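Local coordinates for putative exonuclease (Eubacterium rectale, PDB 3L0A), which is a putative exonuclease of the PDDEXK-like superfamily that binds zinc and probably acts as a hydrolase, at residues A[9-21]-A[118-131]. Numbering follows the deposited sequence.
Sequences YYSQEANKEYMSV and IMTGELFGAKWKIK
Lys129 reaches from its strand across one face of the Tyr9 ring and ends between two oxygens of segment 9-21. Its NZ donates to Tyr9 O at 2.9 Å and to Asn15 OD1 at 3.0 Å, the latter approached from above the amide plane. The same NZ stands 3.9 Å from the centroid of the Tyr9 ring, a cation-pi contact, with CD laid over that face as well. Lys131 covers the opposite face through CB, so the ring is clamped between the aliphatic parts of two lysines. CG of Tyr9 lies anti to the backbone N (chi1 -175°), which carries the ring in between them, while Ile118 CG2 packs against CE1. Farther along, Met19 pairs with Trp128 as a short parallel bridge: Met19 N donates to Lys127 O and Lys129 N to Met19 O (2.9 Å). On the face of the sheet that carries both side chains, Met19 CG sits over the indole six-membered ring, 3.5 Å from Trp128 CZ2; the selenium of this selenomethionine lies 4.9 Å from the ring centroid, a distant Met-aromatic contact. Trp128 NE1 donates to Leu123 O at 3.1 Å, fixing the indole against its own hairpin, and Met225 of helix 211-232 also touches this side chain. A leucine in place of Trp128 would probably leave Met19 CG without its flat platform and Leu123 O with the Ala126 N bond alone of its two. Tyr18 packs CB on Lys129 CG, its hydroxyl bonded to Met2 O. A water bridges Val21 N and Lys129 O where the parallel pairing gives way to helix 21-28. The N-terminal segment thus adds a short parallel edge to hairpin 114-136; the buried ammonium of Lys129, gripped by two oxygens and an aromatic face, is likely to remain protonated.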
# COMPACT_ATOMS: atom_id res chain seq x y z
N TYR A 9 14.54 -33.00 10.95
CA TYR A 9 14.33 -32.75 9.51
C TYR A 9 14.95 -31.44 9.03
O TYR A 9 15.51 -31.38 7.93
CB TYR A 9 12.85 -32.71 9.18
CG TYR A 9 12.55 -32.56 7.72
CD1 TYR A 9 12.57 -33.65 6.89
CD2 TYR A 9 12.22 -31.36 7.18
CE1 TYR A 9 12.28 -33.53 5.54
CE2 TYR A 9 11.92 -31.22 5.81
CZ TYR A 9 11.96 -32.30 5.00
OH TYR A 9 11.69 -32.18 3.65
N TYR A 10 14.80 -30.40 9.84
CA TYR A 10 15.24 -29.05 9.46
C TYR A 10 16.64 -28.74 10.01
O TYR A 10 17.10 -27.62 9.90
CB TYR A 10 14.23 -27.99 9.95
CG TYR A 10 12.81 -28.08 9.34
CD1 TYR A 10 12.58 -27.79 8.00
CD2 TYR A 10 11.71 -28.46 10.12
CE1 TYR A 10 11.28 -27.88 7.45
CE2 TYR A 10 10.42 -28.54 9.58
CZ TYR A 10 10.21 -28.25 8.26
OH TYR A 10 8.94 -28.36 7.73
N SER A 11 17.33 -29.75 10.55
CA SER A 11 18.61 -29.52 11.18
C SER A 11 19.65 -29.09 10.17
O SER A 11 19.50 -29.32 8.98
CB SER A 11 19.08 -30.76 11.95
OG SER A 11 19.26 -31.92 11.12
N GLN A 12 20.71 -28.44 10.66
CA GLN A 12 21.84 -28.03 9.83
C GLN A 12 22.44 -29.20 9.08
O GLN A 12 22.68 -29.08 7.88
CB GLN A 12 22.94 -27.35 10.67
CG GLN A 12 22.52 -26.00 11.25
CD GLN A 12 22.29 -24.95 10.18
OE1 GLN A 12 21.15 -24.72 9.73
NE2 GLN A 12 23.39 -24.33 9.72
N GLU A 13 22.66 -30.32 9.78
CA GLU A 13 23.18 -31.56 9.17
C GLU A 13 22.15 -32.26 8.29
O GLU A 13 22.53 -32.92 7.33
CB GLU A 13 23.82 -32.57 10.18
CG GLU A 13 23.05 -32.86 11.51
CD GLU A 13 23.20 -31.72 12.58
OE1 GLU A 13 24.36 -31.45 13.03
OE2 GLU A 13 22.19 -31.08 12.96
N ALA A 14 20.87 -32.12 8.58
CA ALA A 14 19.86 -32.65 7.67
C ALA A 14 19.93 -31.89 6.32
O ALA A 14 19.78 -32.48 5.25
CB ALA A 14 18.47 -32.58 8.27
N ASN A 15 20.20 -30.59 6.38
CA ASN A 15 20.21 -29.75 5.17
C ASN A 15 21.48 -29.80 4.34
O ASN A 15 21.44 -29.45 3.17
CB ASN A 15 19.93 -28.28 5.51
CG ASN A 15 18.48 -28.04 5.82
OD1 ASN A 15 17.59 -28.47 5.07
ND2 ASN A 15 18.22 -27.36 6.93
N LYS A 16 22.59 -30.22 4.95
CA LYS A 16 23.82 -30.42 4.22
C LYS A 16 23.73 -31.71 3.41
O LYS A 16 24.10 -31.74 2.24
CB LYS A 16 25.03 -30.42 5.17
CG LYS A 16 25.42 -29.00 5.67
CD LYS A 16 26.87 -28.89 6.25
CE LYS A 16 27.39 -27.45 6.13
NZ LYS A 16 28.41 -27.04 7.16
N GLU A 17 23.22 -32.77 4.03
CA GLU A 17 23.10 -34.09 3.37
C GLU A 17 21.94 -34.16 2.33
O GLU A 17 22.00 -34.93 1.36
CB GLU A 17 22.95 -35.22 4.41
CG GLU A 17 23.50 -36.58 3.95
CD GLU A 17 23.51 -37.65 5.06
OE1 GLU A 17 24.17 -37.41 6.11
OE2 GLU A 17 22.88 -38.73 4.88
N TYR A 18 20.90 -33.37 2.52
CA TYR A 18 19.75 -33.46 1.64
C TYR A 18 19.36 -32.12 1.02
O TYR A 18 19.06 -31.17 1.74
CB TYR A 18 18.57 -34.04 2.43
CG TYR A 18 18.74 -35.49 2.93
CD1 TYR A 18 18.54 -36.59 2.08
CD2 TYR A 18 19.04 -35.75 4.26
CE1 TYR A 18 18.68 -37.91 2.55
CE2 TYR A 18 19.18 -37.07 4.73
CZ TYR A 18 19.00 -38.14 3.87
OH TYR A 18 19.13 -39.42 4.35
N MSE A 19 19.36 -32.03 -0.32
CA MSE A 19 18.71 -30.91 -1.02
C MSE A 19 17.21 -30.99 -0.69
O MSE A 19 16.68 -32.07 -0.42
CB MSE A 19 18.92 -31.01 -2.53
CG MSE A 19 18.26 -29.93 -3.39
SE MSE A 19 18.88 -28.16 -3.04
CE MSE A 19 20.76 -28.56 -2.90
N SER A 20 16.54 -29.85 -0.71
CA SER A 20 15.14 -29.81 -0.41
C SER A 20 14.51 -28.79 -1.32
O SER A 20 15.21 -27.99 -1.96
CB SER A 20 14.90 -29.42 1.06
OG SER A 20 14.86 -28.00 1.25
N VAL A 21 13.18 -28.81 -1.40
CA VAL A 21 12.52 -27.84 -2.24
C VAL A 21 12.87 -26.45 -1.76
O VAL A 21 13.10 -25.55 -2.57
CB VAL A 21 11.00 -28.01 -2.23
CG1 VAL A 21 10.31 -26.69 -2.74
CG2 VAL A 21 10.62 -29.22 -3.05
N ILE A 118 7.68 -37.89 5.97
CA ILE A 118 9.04 -37.64 5.44
C ILE A 118 9.45 -38.77 4.51
O ILE A 118 9.33 -39.95 4.86
CB ILE A 118 10.09 -37.54 6.55
CG1 ILE A 118 9.70 -36.51 7.62
CG2 ILE A 118 11.44 -37.21 5.95
CD1 ILE A 118 10.45 -36.67 8.97
N MSE A 119 9.93 -38.41 3.32
CA MSE A 119 10.43 -39.39 2.33
C MSE A 119 11.78 -38.91 1.78
O MSE A 119 12.13 -37.75 1.94
CB MSE A 119 9.43 -39.59 1.17
CG MSE A 119 8.26 -40.45 1.51
SE MSE A 119 7.41 -41.15 -0.05
CE MSE A 119 5.92 -42.03 0.82
N THR A 120 12.51 -39.80 1.12
CA THR A 120 13.87 -39.47 0.66
C THR A 120 14.10 -40.00 -0.74
O THR A 120 13.45 -40.97 -1.14
CB THR A 120 14.92 -40.02 1.67
OG1 THR A 120 15.21 -38.98 2.61
CG2 THR A 120 16.24 -40.54 1.00
N GLY A 121 15.02 -39.35 -1.47
CA GLY A 121 15.35 -39.76 -2.84
C GLY A 121 16.63 -39.21 -3.45
O GLY A 121 17.43 -38.55 -2.78
N GLU A 122 16.82 -39.51 -4.73
CA GLU A 122 18.00 -39.11 -5.51
C GLU A 122 17.49 -38.42 -6.76
O GLU A 122 16.61 -38.94 -7.44
CB GLU A 122 18.85 -40.33 -5.90
CG GLU A 122 19.95 -40.09 -6.99
CD GLU A 122 21.39 -40.18 -6.45
OE1 GLU A 122 21.89 -41.30 -6.25
OE2 GLU A 122 22.02 -39.12 -6.27
N LEU A 123 18.03 -37.23 -7.07
CA LEU A 123 17.64 -36.48 -8.28
C LEU A 123 18.74 -35.57 -8.75
O LEU A 123 19.26 -34.76 -7.98
CB LEU A 123 16.45 -35.56 -8.02
CG LEU A 123 15.04 -35.97 -8.41
CD1 LEU A 123 14.18 -34.74 -8.22
CD2 LEU A 123 14.95 -36.51 -9.83
N PHE A 124 19.06 -35.67 -10.03
CA PHE A 124 19.92 -34.69 -10.68
C PHE A 124 21.23 -34.41 -9.94
O PHE A 124 21.73 -33.27 -10.02
CB PHE A 124 19.18 -33.35 -10.85
CG PHE A 124 17.82 -33.45 -11.47
CD1 PHE A 124 17.57 -34.29 -12.53
CD2 PHE A 124 16.80 -32.62 -11.01
CE1 PHE A 124 16.30 -34.36 -13.10
CE2 PHE A 124 15.55 -32.67 -11.58
CZ PHE A 124 15.30 -33.54 -12.62
N GLY A 125 21.77 -35.39 -9.21
CA GLY A 125 23.08 -35.21 -8.57
C GLY A 125 23.11 -35.40 -7.05
O GLY A 125 24.07 -35.92 -6.52
N ALA A 126 22.06 -35.00 -6.36
CA ALA A 126 22.05 -35.08 -4.89
C ALA A 126 20.98 -36.02 -4.35
O ALA A 126 20.06 -36.43 -5.07
CB ALA A 126 21.88 -33.66 -4.26
N LYS A 127 21.10 -36.32 -3.06
CA LYS A 127 20.00 -36.87 -2.28
C LYS A 127 19.05 -35.69 -2.00
O LYS A 127 19.52 -34.56 -1.84
CB LYS A 127 20.53 -37.44 -0.96
CG LYS A 127 21.65 -38.44 -1.07
CD LYS A 127 22.07 -39.00 0.30
CE LYS A 127 21.25 -40.24 0.69
NZ LYS A 127 21.76 -40.95 1.93
N TRP A 128 17.74 -35.95 -1.93
CA TRP A 128 16.73 -34.94 -1.56
C TRP A 128 15.87 -35.40 -0.38
O TRP A 128 15.86 -36.58 -0.06
CB TRP A 128 15.78 -34.66 -2.73
CG TRP A 128 16.37 -33.92 -3.89
CD1 TRP A 128 17.35 -34.35 -4.73
CD2 TRP A 128 15.96 -32.63 -4.37
NE1 TRP A 128 17.62 -33.41 -5.69
CE2 TRP A 128 16.78 -32.34 -5.50
CE3 TRP A 128 15.02 -31.69 -3.95
CZ2 TRP A 128 16.68 -31.13 -6.22
CZ3 TRP A 128 14.91 -30.47 -4.67
CH2 TRP A 128 15.73 -30.21 -5.79
N LYS A 129 15.16 -34.47 0.25
CA LYS A 129 14.16 -34.81 1.27
C LYS A 129 12.87 -34.04 1.02
O LYS A 129 12.91 -32.95 0.51
CB LYS A 129 14.64 -34.46 2.68
CG LYS A 129 15.17 -33.05 2.86
CD LYS A 129 15.65 -32.88 4.30
CE LYS A 129 16.36 -31.54 4.58
NZ LYS A 129 15.46 -30.52 5.18
N ILE A 130 11.74 -34.65 1.37
CA ILE A 130 10.43 -33.99 1.34
C ILE A 130 9.66 -34.32 2.62
O ILE A 130 9.96 -35.32 3.29
CB ILE A 130 9.59 -34.41 0.11
CG1 ILE A 130 9.32 -35.92 0.13
CG2 ILE A 130 10.30 -34.01 -1.22
CD1 ILE A 130 7.96 -36.31 -0.46
N LYS A 131 8.69 -33.47 2.93
CA LYS A 131 7.81 -33.63 4.08
C LYS A 131 6.43 -33.11 3.65
O LYS A 131 6.28 -31.93 3.37
CB LYS A 131 8.33 -32.85 5.29
CG LYS A 131 7.63 -33.23 6.56
CD LYS A 131 8.30 -32.72 7.84
CE LYS A 131 8.14 -31.22 7.97
NZ LYS A 131 8.05 -30.82 9.40
O HOH W 1 11.80 -30.61 -0.03